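PDB 5V9X: ATP-dependent DNA helicase from Mycobacterium smegmatis, which uses ATP hydrolysis to unwind RNA:DNA hybrids in the 3'-to-5' direction, probably by tracking along single-stranded DNA. Local coordinates for residues Phe755-Ala759 against Asp760-Pro764; Tyr836-Pro839 against Ala840-Leu844; His846-Gln850 against Arg851-Ile855. All blocks are in the same frame, centred on the assembly; numbering follows the deposited sequence.

The three contacts lie close together on one side of the chain, and each is formed where the backbone enters or leaves a helix. Contact 1 starts helix 759-769, contact 2 starts helix 838-849, and contact 3 ends that second helix and leads into strand 854-859. The centres of contacts 1 and 2 are about 10 Å apart. Contact 3 has its centre about 13 Å from that of contact 1 and about 14 Å from that of contact 2. Ile-762 CG2 meets Leu-841 CD2 at 3.5 Å, and Val-756 CG2 meets Ile-855 CD1, also at 3.5 Å. Nearest atoms lie about 19, 13 and 23 Å from the bound DNA, respectively. The AMP-PNP pocket is built from residues between 41 and 420, so none of the contacts contributes to it.

Contact 1 (Phe755-Ala759 against Asp760-Pro764); sequences FVFDA and DEIEP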
loop_
_atom_site.group_PDB
_atom_site.type_symbol
_atom_site.label_atom_id
_atom_site.label_comp_id
_atom_site.label_asym_id
_atom_site.label_seq_id
_atom_site.Cartn_x
_atom_site.Cartn_y
_atom_site.Cartn_z
ATOM N N PHE A 755 -26.788 -14.378 -9.044
ATOM C CA PHE A 755 -25.370 -14.266 -8.731
ATOM C C PHE A 755 -24.570 -15.509 -9.096
ATOM O O PHE A 755 -23.345 -15.416 -9.240
ATOM C CB PHE A 755 -25.184 -13.967 -7.240
ATOM C CG PHE A 755 -25.930 -12.750 -6.768
ATOM C CD1 PHE A 755 -25.411 -11.479 -6.969
ATOM C CD2 PHE A 755 -27.150 -12.875 -6.123
ATOM C CE1 PHE A 755 -26.099 -10.357 -6.537
ATOM C CE2 PHE A 755 -27.841 -11.756 -5.688
ATOM C CZ PHE A 755 -27.315 -10.496 -5.895
ATOM N N VAL A 756 -25.223 -16.656 -9.257
ATOM C CA VAL A 756 -24.524 -17.923 -9.447
ATOM C C VAL A 756 -24.180 -18.106 -10.919
ATOM O O VAL A 756 -25.047 -17.987 -11.793
ATOM C CB VAL A 756 -25.377 -19.092 -8.932
ATOM C CG1 VAL A 756 -24.649 -20.413 -9.134
ATOM C CG2 VAL A 756 -25.723 -18.879 -7.472
ATOM N N PHE A 757 -22.911 -18.403 -11.193
ATOM C CA PHE A 757 -22.425 -18.669 -12.538
ATOM C C PHE A 757 -21.608 -19.954 -12.540
ATOM O O PHE A 757 -21.116 -20.403 -11.501
ATOM C CB PHE A 757 -21.566 -17.514 -13.071
ATOM C CG PHE A 757 -22.352 -16.292 -13.456
ATOM C CD1 PHE A 757 -22.853 -15.435 -12.487
ATOM C CD2 PHE A 757 -22.575 -15.990 -14.789
ATOM C CE1 PHE A 757 -23.573 -14.309 -12.843
ATOM C CE2 PHE A 757 -23.292 -14.865 -15.151
ATOM C CZ PHE A 757 -23.792 -14.024 -14.177
ATOM N N ASP A 758 -21.466 -20.542 -13.726
ATOM C CA ASP A 758 -20.604 -21.706 -13.880
ATOM C C ASP A 758 -19.139 -21.289 -13.826
ATOM O O ASP A 758 -18.772 -20.181 -14.227
ATOM C CB ASP A 758 -20.903 -22.427 -15.194
ATOM C CG ASP A 758 -22.142 -23.301 -15.115
ATOM O OD1 ASP A 758 -22.316 -24.002 -14.095
ATOM O OD2 ASP A 758 -22.945 -23.287 -16.073
ATOM N N ALA A 759 -18.298 -22.194 -13.315
ATOM C CA ALA A 759 -16.886 -21.872 -13.129
ATOM C C ALA A 759 -16.211 -21.535 -14.452
ATOM O O ALA A 759 -15.400 -20.605 -14.524
ATOM C CB ALA A 759 -16.169 -23.032 -12.438
ATOM N N ASP A 760 -16.535 -22.276 -15.514
ATOM C CA ASP A 760 -15.969 -22.005 -16.830
ATOM C C ASP A 760 -16.662 -20.855 -17.548
ATOM O O ASP A 760 -16.199 -20.442 -18.616
ATOM C CB ASP A 760 -16.029 -23.264 -17.699
ATOM C CG ASP A 760 -17.422 -23.856 -17.774
ATOM O OD1 ASP A 760 -18.161 -23.765 -16.770
ATOM O OD2 ASP A 760 -17.781 -24.410 -18.835
ATOM N N GLU A 761 -17.753 -20.331 -16.993
ATOM C CA GLU A 761 -18.451 -19.187 -17.562
ATOM C C GLU A 761 -17.847 -17.855 -17.132
ATOM O O GLU A 761 -18.028 -16.852 -17.832
ATOM C CB GLU A 761 -19.928 -19.235 -17.146
ATOM C CG GLU A 761 -20.921 -18.696 -18.163
ATOM C CD GLU A 761 -22.360 -18.839 -17.687
ATOM O OE1 GLU A 761 -22.573 -19.430 -16.607
ATOM O OE2 GLU A 761 -23.275 -18.360 -18.389
ATOM N N ILE A 762 -17.121 -17.839 -16.013
ATOM C CA ILE A 762 -16.735 -16.585 -15.367
ATOM C C ILE A 762 -15.715 -15.828 -16.207
ATOM O O ILE A 762 -15.978 -14.713 -16.672
ATOM C CB ILE A 762 -16.197 -16.855 -13.951
ATOM C CG1 ILE A 762 -17.351 -17.185 -13.004
ATOM C CG2 ILE A 762 -15.410 -15.662 -13.446
ATOM C CD1 ILE A 762 -18.277 -16.022 -12.742
ATOM N N GLU A 763 -14.534 -16.418 -16.402
ATOM C CA GLU A 763 -13.423 -15.686 -17.010
ATOM C C GLU A 763 -13.741 -15.111 -18.390
ATOM O O GLU A 763 -13.315 -13.975 -18.662
ATOM C CB GLU A 763 -12.182 -16.586 -17.061
ATOM C CG GLU A 763 -10.972 -15.939 -17.711
ATOM C CD GLU A 763 -9.661 -16.490 -17.186
ATOM O OE1 GLU A 763 -9.653 -17.040 -16.064
ATOM O OE2 GLU A 763 -8.637 -16.371 -17.894
ATOM N N PRO A 764 -14.463 -15.797 -19.285
ATOM C CA PRO A 764 -14.817 -15.141 -20.556
ATOM C C PRO A 764 -15.730 -13.942 -20.374
ATOM O O PRO A 764 -15.522 -12.911 -21.026
ATOM C CB PRO A 764 -15.502 -16.261 -21.349
ATOM C CG PRO A 764 -15.004 -17.517 -20.744
ATOM C CD PRO A 764 -14.846 -17.220 -19.291
#
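The backbone of Asp-758 is held at both ends by Glu-761: Glu-761 N donates to Asp-758 O at 3.0 Å, and Asp-758 N donates to Glu-761 OE1 at 3.3 Å. This reciprocal pair of backbone and side chain stands at the start of helix 759-769. Glu-761 OE1 takes the amide as in one half of a capping box, while the Asp-758 carboxylate takes no part. The amide arrives on the anti lone pair of OE1, along a nearly straight N-H line (166°). By contrast, the donor at Asp-758 O sits well above the carbonyl plane.

Around this pair, Phe-757 and Ile-762 close a hydrophobic staple, their side chains crossing at about a right angle. With CG1 of Ile-762 beside its own backbone N (chi1 -75°), CD1 reaches back toward the loop. Arg-720 of helix 707-725 makes a cation-pi contact with Phe-757 and touches the side chain of Glu-761. Its charge may ease the repulsion at Glu-761, whose OE1 lies 3.9 Å from Asp-758 OD2. The staple itself rests on Ile-762 CD1, 3.6 Å from Phe-757 CB and obliquely placed to the ring.

Contact 2 (Tyr836-Pro839 against Ala840-Leu844); sequences YDVP and ALIEL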
loop_
_atom_site.group_PDB
_atom_site.type_symbol
_atom_site.label_atom_id
_atom_site.label_comp_id
_atom_site.label_asym_id
_atom_site.label_seq_id
_atom_site.Cartn_x
_atom_site.Cartn_y
_atom_site.Cartn_z
ATOM N N TYR A 836 -8.826 -7.152 -10.009
ATOM C CA TYR A 836 -9.677 -8.313 -9.812
ATOM C C TYR A 836 -8.856 -9.502 -9.317
ATOM O O TYR A 836 -7.621 -9.507 -9.355
ATOM C CB TYR A 836 -10.397 -8.693 -11.108
ATOM C CG TYR A 836 -11.336 -7.642 -11.668
ATOM C CD1 TYR A 836 -11.874 -6.649 -10.859
ATOM C CD2 TYR A 836 -11.686 -7.652 -13.013
ATOM C CE1 TYR A 836 -12.732 -5.694 -11.376
ATOM C CE2 TYR A 836 -12.541 -6.701 -13.538
ATOM C CZ TYR A 836 -13.062 -5.725 -12.718
ATOM O OH TYR A 836 -13.913 -4.778 -13.243
ATOM N N ASP A 837 -9.571 -10.526 -8.847
ATOM C CA ASP A 837 -8.996 -11.826 -8.498
ATOM C C ASP A 837 -9.920 -12.871 -9.118
ATOM O O ASP A 837 -10.806 -13.411 -8.451
ATOM C CB ASP A 837 -8.855 -11.997 -6.983
ATOM C CG ASP A 837 -8.136 -13.281 -6.599
ATOM O OD1 ASP A 837 -7.720 -14.035 -7.504
ATOM O OD2 ASP A 837 -7.990 -13.538 -5.384
ATOM N N VAL A 838 -9.714 -13.142 -10.402
ATOM C CA VAL A 838 -10.577 -14.051 -11.157
ATOM C C VAL A 838 -10.398 -15.493 -10.686
ATOM O O VAL A 838 -11.405 -16.197 -10.519
ATOM C CB VAL A 838 -10.337 -13.913 -12.670
ATOM C CG1 VAL A 838 -11.179 -14.920 -13.434
ATOM C CG2 VAL A 838 -10.656 -12.497 -13.128
ATOM N N PRO A 839 -9.169 -15.992 -10.465
ATOM C CA PRO A 839 -9.041 -17.337 -9.874
ATOM C C PRO A 839 -9.844 -17.528 -8.596
ATOM O O PRO A 839 -10.400 -18.613 -8.382
ATOM C CB PRO A 839 -7.534 -17.457 -9.624
ATOM C CG PRO A 839 -6.934 -16.667 -10.710
ATOM C CD PRO A 839 -7.854 -15.487 -10.910
ATOM N N ALA A 840 -9.930 -16.505 -7.743
ATOM C CA ALA A 840 -10.759 -16.626 -6.548
ATOM C C ALA A 840 -12.240 -16.662 -6.907
ATOM O O ALA A 840 -13.006 -17.437 -6.322
ATOM C CB ALA A 840 -10.470 -15.481 -5.582
ATOM N N LEU A 841 -12.663 -15.831 -7.862
ATOM C CA LEU A 841 -14.055 -15.861 -8.296
ATOM C C LEU A 841 -14.410 -17.197 -8.934
ATOM O O LEU A 841 -15.541 -17.673 -8.789
ATOM C CB LEU A 841 -14.328 -14.717 -9.271
ATOM C CG LEU A 841 -15.762 -14.594 -9.798
ATOM C CD1 LEU A 841 -16.747 -14.434 -8.651
ATOM C CD2 LEU A 841 -15.889 -13.432 -10.772
ATOM N N ILE A 842 -13.457 -17.822 -9.627
ATOM C CA ILE A 842 -13.734 -19.089 -10.295
ATOM C C ILE A 842 -13.938 -20.201 -9.274
ATOM O O ILE A 842 -14.932 -20.934 -9.322
ATOM C CB ILE A 842 -12.609 -19.427 -11.290
ATOM C CG1 ILE A 842 -12.722 -18.539 -12.531
ATOM C CG2 ILE A 842 -12.654 -20.896 -11.670
ATOM C CD1 ILE A 842 -11.504 -18.574 -13.423
ATOM N N GLU A 843 -13.002 -20.348 -8.329
ATOM C CA GLU A 843 -13.147 -21.399 -7.329
ATOM C C GLU A 843 -14.380 -21.179 -6.463
ATOM O O GLU A 843 -15.012 -22.150 -6.030
ATOM C CB GLU A 843 -11.896 -21.498 -6.454
ATOM C CG GLU A 843 -11.902 -22.732 -5.553
ATOM C CD GLU A 843 -10.617 -22.912 -4.768
ATOM O OE1 GLU A 843 -9.754 -22.009 -4.814
ATOM O OE2 GLU A 843 -10.471 -23.963 -4.106
ATOM N N LEU A 844 -14.741 -19.919 -6.204
ATOM C CA LEU A 844 -15.983 -19.643 -5.489
ATOM C C LEU A 844 -17.186 -20.198 -6.242
ATOM O O LEU A 844 -18.105 -20.761 -5.634
ATOM C CB LEU A 844 -16.139 -18.139 -5.258
ATOM C CG LEU A 844 -15.834 -17.599 -3.857
ATOM C CD1 LEU A 844 -14.395 -17.878 -3.450
ATOM C CD2 LEU A 844 -16.133 -16.109 -3.783
#
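Asp-837 folds its carboxylate over Ala-840, with OD1 accepting from Ala-840 N at 3.3 Å in a weak bond and OD2 lying beside the methyl group. CG stands opposite the backbone N of Asp-837 (chi1 -174°), which turns the carboxylate along the direction in which the chain continues. With chi2 near zero, one oxygen is left for the amide and the other for CB of Ala-840.

The two branched side chains one turn apart, Val-838 and Ile-842, are set differently. Val-838 carries CG1 beside its carbonyl carbon (chi1 177°), pointed onward to the next turn. Ile-842 does the reverse: CG1 lies beside its own backbone N (chi1 -74°) and runs back along the helix, so CD1 comes to 3.7 Å from Val-838 CG1. CG1 of Ile-842 also passes 3.4 Å from Val-838 O.

Asp-837 is thus the N-cap of helix 838-849, and the ladder of main-chain bonds starts with it. Leu-841 N donates to Asp-837 O at 3.1 Å, Ile-842 N to Val-838 O at 2.8 Å, and Glu-843 N to Pro-839 O at 3.1 Å. Pro-839 suits the first turn, where its missing N-H interrupts no helical bond and its ring can project outward.

Leu-841 keeps only its CB close to Val-838 O; its branch is directed into the protein, where Val-709 of helix 707-725 packs on it. Ala-627 of helix 627-640 touches both Asp-837 and Ala-840 beside the cap.

Contact 3 (His846-Gln850 against Arg851-Ile855); sequences HKIAQ and RRLRI
The amide of Gln-850 and the guanidinium of Arg-852 meet obliquely, their planes 66° apart, while the carbon CD of the same amide lies over one face of the His-846 imidazole, offset toward the rim. As modelled, Gln-850 NE2 is 3.1 Å from Arg-852 NH1; both are donors, so the choice of amide rotamer is doubtful at this resolution. The methylene CD of Arg-852 runs alongside Gln-850 as well. Arg-851 bends its chain at chi2 and chi3, which brings Gln-850 O over one face of its guanidinium.

Beneath these polar arms the backbone closes helix 838-849 with a Schellman motif. Arg-851 takes the left-handed conformation (phi 58°), and two bonds return to the last turn: Arg-852 N to Lys-847 O at 3.0 Å, and Arg-851 N to Ile-848 O at 3.3 Å. Lys-847 O also accepts from Leu-853 N at 3.2 Å, this donor lying well out of the carbonyl plane.

Another side of the turn is apolar, where Ile-848 from the helix meets Leu-853 and Ile-855 from the chain after it. Ile-848 CG1 touches Leu-853 CB at 3.8 Å, and Ile-848 CD1 meets Ile-855 CD1 at 3.9 Å, the two isoleucines crossing at about a right angle. Leu-853 also packs on Phe-685, and Arg-854 bonds through its backbone to Thr-683 and Phe-685, placing strand 854-859 at the edge of the mixed sheet.

Two amides therefore satisfy the carbonyl of Lys-847 at the helix end, where the positive charges of Arg-851 and Arg-852 are probably favourable to the helix dipole.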
loop_
_atom_site.group_PDB
_atom_site.type_symbol
_atom_site.label_atom_id
_atom_site.label_comp_id
_atom_site.label_asym_id
_atom_site.label_seq_id
_atom_site.Cartn_x
_atom_site.Cartn_y
_atom_site.Cartn_z
ATOM N N HIS A 846 -16.899 -22.666 -8.471
ATOM C CA HIS A 846 -16.684 -24.106 -8.390
ATOM C C HIS A 846 -17.211 -24.664 -7.074
ATOM O O HIS A 846 -17.833 -25.732 -7.048
ATOM C CB HIS A 846 -15.196 -24.420 -8.557
ATOM C CG HIS A 846 -14.863 -25.875 -8.434
ATOM N ND1 HIS A 846 -15.553 -26.858 -9.109
ATOM C CD2 HIS A 846 -13.903 -26.511 -7.720
ATOM C CE1 HIS A 846 -15.037 -28.038 -8.812
ATOM N NE2 HIS A 846 -14.036 -27.854 -7.971
ATOM N N LYS A 847 -16.985 -23.945 -5.970
ATOM C CA LYS A 847 -17.466 -24.405 -4.671
ATOM C C LYS A 847 -18.989 -24.359 -4.591
ATOM O O LYS A 847 -19.609 -25.232 -3.972
ATOM C CB LYS A 847 -16.842 -23.568 -3.552
ATOM C CG LYS A 847 -15.359 -23.834 -3.336
ATOM C CD LYS A 847 -14.834 -23.125 -2.097
ATOM C CE LYS A 847 -13.382 -23.497 -1.829
ATOM N NZ LYS A 847 -12.820 -22.778 -0.652
ATOM N N ILE A 848 -19.607 -23.344 -5.199
ATOM C CA ILE A 848 -21.066 -23.271 -5.213
ATOM C C ILE A 848 -21.648 -24.410 -6.040
ATOM O O ILE A 848 -22.702 -24.962 -5.703
ATOM C CB ILE A 848 -21.528 -21.894 -5.728
ATOM C CG1 ILE A 848 -21.140 -20.798 -4.733
ATOM C CG2 ILE A 848 -23.033 -21.879 -5.965
ATOM C CD1 ILE A 848 -21.373 -19.398 -5.251
ATOM N N ALA A 849 -20.969 -24.787 -7.128
ATOM C CA ALA A 849 -21.412 -25.934 -7.913
ATOM C C ALA A 849 -21.200 -27.243 -7.164
ATOM O O ALA A 849 -21.961 -28.198 -7.357
ATOM C CB ALA A 849 -20.683 -25.968 -9.256
ATOM N N GLN A 850 -20.178 -27.310 -6.313
ATOM C CA GLN A 850 -19.922 -28.491 -5.500
ATOM C C GLN A 850 -20.872 -28.618 -4.320
ATOM O O GLN A 850 -20.753 -29.584 -3.556
ATOM C CB GLN A 850 -18.480 -28.475 -4.985
ATOM C CG GLN A 850 -17.425 -28.684 -6.057
ATOM C CD GLN A 850 -16.017 -28.594 -5.506
ATOM O OE1 GLN A 850 -15.682 -27.659 -4.778
ATOM N NE2 GLN A 850 -15.187 -29.576 -5.840
ATOM N N ARG A 851 -21.800 -27.673 -4.152
ATOM C CA ARG A 851 -22.671 -27.611 -2.979
ATOM C C ARG A 851 -21.863 -27.506 -1.687
ATOM O O ARG A 851 -22.340 -27.871 -0.610
ATOM C CB ARG A 851 -23.626 -28.807 -2.929
ATOM C CG ARG A 851 -24.697 -28.785 -4.018
ATOM C CD ARG A 851 -25.103 -30.191 -4.452
ATOM N NE ARG A 851 -25.015 -31.166 -3.365
ATOM C CZ ARG A 851 -24.128 -32.156 -3.320
ATOM N NH1 ARG A 851 -23.254 -32.312 -4.307
ATOM N NH2 ARG A 851 -24.116 -32.997 -2.294
ATOM N N ARG A 852 -20.630 -27.005 -1.793
ATOM C CA ARG A 852 -19.770 -26.784 -0.639
ATOM C C ARG A 852 -19.833 -25.354 -0.123
ATOM O O ARG A 852 -19.395 -25.098 1.004
ATOM C CB ARG A 852 -18.318 -27.143 -0.983
ATOM C CG ARG A 852 -18.065 -28.643 -1.058
ATOM C CD ARG A 852 -16.670 -28.976 -1.569
ATOM N NE ARG A 852 -16.415 -30.413 -1.510
ATOM C CZ ARG A 852 -15.418 -31.028 -2.139
ATOM N NH1 ARG A 852 -14.574 -30.333 -2.889
ATOM N NH2 ARG A 852 -15.270 -32.342 -2.023
ATOM N N LEU A 853 -20.360 -24.424 -0.918
ATOM C CA LEU A 853 -20.658 -23.067 -0.473
ATOM C C LEU A 853 -22.170 -22.896 -0.551
ATOM O O LEU A 853 -22.735 -22.824 -1.648
ATOM C CB LEU A 853 -19.930 -22.028 -1.327
ATOM C CG LEU A 853 -19.534 -20.698 -0.669
ATOM C CD1 LEU A 853 -18.624 -19.907 -1.594
ATOM C CD2 LEU A 853 -20.748 -19.865 -0.286
ATOM N N ARG A 854 -22.819 -22.849 0.609
ATOM C CA ARG A 854 -24.266 -22.725 0.666
ATOM C C ARG A 854 -24.706 -21.334 0.212
ATOM O O ARG A 854 -23.937 -20.369 0.236
ATOM C CB ARG A 854 -24.767 -22.989 2.088
ATOM C CG ARG A 854 -26.175 -23.560 2.176
ATOM C CD ARG A 854 -26.826 -23.225 3.515
ATOM N NE ARG A 854 -25.910 -23.378 4.643
ATOM C CZ ARG A 854 -26.236 -23.127 5.907
ATOM N NH1 ARG A 854 -27.457 -22.713 6.210
ATOM N NH2 ARG A 854 -25.340 -23.291 6.872
ATOM N N ILE A 855 -25.964 -21.244 -0.214
ATOM C CA ILE A 855 -26.605 -19.975 -0.539
ATOM C C ILE A 855 -28.021 -20.011 0.014
ATOM O O ILE A 855 -28.715 -21.027 -0.097
ATOM C CB ILE A 855 -26.607 -19.697 -2.057
ATOM C CG1 ILE A 855 -25.186 -19.433 -2.550
ATOM C CG2 ILE A 855 -27.503 -18.510 -2.392
ATOM C CD1 ILE A 855 -25.108 -19.104 -4.012
#